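Local coordinates for protein molybdopterin synthase catalytic subunit (Helicobacter pylori, PDB 3RPF) that probably converts the cyclic pyranopterin precursor into molybdopterin, building its dithiolene with two sulfur atoms supplied by the partner sulfur-carrier protein, at residues L76-S81 and S90-V95. Sequence-based numbering, arbitrary orientation.
Sequences LKMAHS and SSFLCV
The backbone N-H of Lys77 and of Val95 each donates to the other's carbonyl O, as in Ala79 and Leu93, and these two antiparallel hydrogen-bonded pairs set the register; the axes of these short segments approach to 4.6 Å, their directions 170° apart. A fifth bond, Ser81 N to Ser91 O at 2.8 Å, is nearly straight at the hydrogen, though the donor is tilted from the carbonyl plane. The carbonyl oxygen of Ser91 also sits over the centre of one face of the His80 ring, 3.2 Å above its plane. Both ring nitrogens are engaged: ND1 donates to Ser81 O at 2.9 Å, almost in the ring plane, and NE2 is hydrogen-bonded to Gly74 N of the Molybdopterin converting factor chain, which together fix the imidazole's rotation. Ser91 OG bonds Gly74 O of that chain, probably in its C-terminal Gly-Gly, so this end of the pair helps hold the sulfur-delivering tail. His80 CD2 meets Phe92 CD1 at 3.7 Å, with the ring planes at 37°. Selenomethionine Met78, its chain bent at chi3 (-76°), brings methyl CE to the edge of the Phe92 ring, 3.8 Å from CE1. Phe115 of helix 101-118 stacks on Phe92, Tyr21 of helix 14-27 meets Leu93 and Val95 on the other face, and strands 5-9 and 32-39 flank the pair, Ser91 and Phe92 both facing Gly38 in a classic beta bulge.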
loop_
_atom_site.group_PDB
_atom_site.type_symbol
_atom_site.label_atom_id
_atom_site.label_comp_id
_atom_site.label_asym_id
_atom_site.label_seq_id
_atom_site.Cartn_x
_atom_site.Cartn_y
_atom_site.Cartn_z
ATOM N N LEU A 76 -1.749 -12.481 3.006
ATOM C CA LEU A 76 -0.999 -11.479 3.747
ATOM C C LEU A 76 0.262 -12.125 4.278
ATOM O O LEU A 76 0.197 -13.115 5.016
ATOM C CB LEU A 76 -1.852 -10.949 4.894
ATOM C CG LEU A 76 -1.218 -9.892 5.806
ATOM C CD1 LEU A 76 -0.917 -8.598 5.037
ATOM C CD2 LEU A 76 -2.137 -9.608 6.995
ATOM N N LYS A 77 1.415 -11.588 3.890
ATOM C CA LYS A 77 2.698 -12.105 4.385
ATOM C C LYS A 77 3.610 -10.969 4.759
ATOM O O LYS A 77 3.415 -9.827 4.312
ATOM C CB LYS A 77 3.369 -12.972 3.320
ATOM C CG LYS A 77 2.508 -14.163 2.921
ATOM C CD LYS A 77 3.192 -15.012 1.868
ATOM C CE LYS A 77 2.369 -16.266 1.586
ATOM N NZ LYS A 77 3.064 -17.179 0.634
HETATM N N MSE A 78 4.604 -11.268 5.596
HETATM C CA MSE A 78 5.545 -10.245 6.009
HETATM C C MSE A 78 6.937 -10.818 6.258
HETATM O O MSE A 78 7.124 -12.042 6.407
HETATM C CB MSE A 78 5.042 -9.552 7.279
HETATM C CG MSE A 78 5.065 -10.468 8.511
HETATM SE SE MSE A 78 4.926 -9.472 10.187
HETATM C CE MSE A 78 6.748 -8.800 10.249
ATOM N N ALA A 79 7.913 -9.918 6.293
ATOM C CA ALA A 79 9.275 -10.265 6.654
ATOM C C ALA A 79 9.796 -9.117 7.480
ATOM O O ALA A 79 9.400 -7.973 7.269
ATOM C CB ALA A 79 10.133 -10.433 5.418
ATOM N N HIS A 80 10.687 -9.412 8.418
ATOM C CA HIS A 80 11.238 -8.367 9.266
ATOM C C HIS A 80 12.669 -8.727 9.614
ATOM O O HIS A 80 12.993 -9.907 9.764
ATOM C CB HIS A 80 10.397 -8.204 10.539
ATOM C CG HIS A 80 10.577 -6.883 11.212
ATOM N ND1 HIS A 80 11.756 -6.507 11.822
ATOM C CD2 HIS A 80 9.729 -5.829 11.365
ATOM C CE1 HIS A 80 11.633 -5.287 12.313
ATOM N NE2 HIS A 80 10.410 -4.856 12.050
ATOM N N SER A 81 13.525 -7.714 9.724
ATOM C CA SER A 81 14.919 -7.924 10.104
ATOM C C SER A 81 15.087 -8.194 11.595
ATOM O O SER A 81 14.321 -7.693 12.416
ATOM C CB SER A 81 15.745 -6.696 9.742
ATOM O OG SER A 81 15.831 -6.515 8.336
ATOM N N SER A 90 16.441 -2.050 4.135
ATOM C CA SER A 90 15.056 -2.306 4.532
ATOM C C SER A 90 14.950 -3.228 5.734
ATOM O O SER A 90 15.683 -4.210 5.845
ATOM C CB SER A 90 14.262 -2.890 3.353
ATOM O OG SER A 90 14.393 -2.070 2.203
ATOM N N SER A 91 14.021 -2.926 6.631
ATOM C CA SER A 91 13.932 -3.683 7.879
ATOM C C SER A 91 12.598 -4.396 8.006
ATOM O O SER A 91 12.425 -5.256 8.875
ATOM C CB SER A 91 14.111 -2.744 9.062
ATOM O OG SER A 91 13.090 -1.763 9.072
ATOM N N PHE A 92 11.650 -4.048 7.140
ATOM C CA PHE A 92 10.310 -4.593 7.264
ATOM C C PHE A 92 9.660 -4.525 5.890
ATOM O O PHE A 92 9.878 -3.574 5.146
ATOM C CB PHE A 92 9.519 -3.765 8.291
ATOM C CG PHE A 92 8.017 -3.998 8.266
ATOM C CD1 PHE A 92 7.487 -5.267 8.469
ATOM C CD2 PHE A 92 7.140 -2.931 8.094
ATOM C CE1 PHE A 92 6.116 -5.485 8.463
ATOM C CE2 PHE A 92 5.757 -3.131 8.098
ATOM C CZ PHE A 92 5.240 -4.419 8.283
ATOM N N LEU A 93 8.897 -5.554 5.552
ATOM C CA LEU A 93 8.213 -5.600 4.270
ATOM C C LEU A 93 6.961 -6.410 4.461
ATOM O O LEU A 93 6.977 -7.445 5.143
ATOM C CB LEU A 93 9.104 -6.252 3.204
ATOM C CG LEU A 93 8.512 -6.336 1.794
ATOM C CD1 LEU A 93 9.578 -6.111 0.730
ATOM C CD2 LEU A 93 7.844 -7.673 1.598
ATOM N N CYS A 94 5.854 -5.943 3.896
ATOM C CA CYS A 94 4.672 -6.775 3.894
ATOM C C CYS A 94 3.884 -6.626 2.626
ATOM O O CYS A 94 4.002 -5.620 1.900
ATOM C CB CYS A 94 3.809 -6.513 5.124
ATOM S SG CYS A 94 3.092 -4.885 5.193
ATOM N N VAL A 95 3.107 -7.662 2.333
ATOM C CA VAL A 95 2.310 -7.688 1.111
ATOM C C VAL A 95 0.920 -8.157 1.458
ATOM O O VAL A 95 0.737 -9.047 2.295
ATOM C CB VAL A 95 2.924 -8.643 0.074
ATOM C CG1 VAL A 95 3.030 -10.058 0.662
ATOM C CG2 VAL A 95 2.110 -8.649 -1.206
#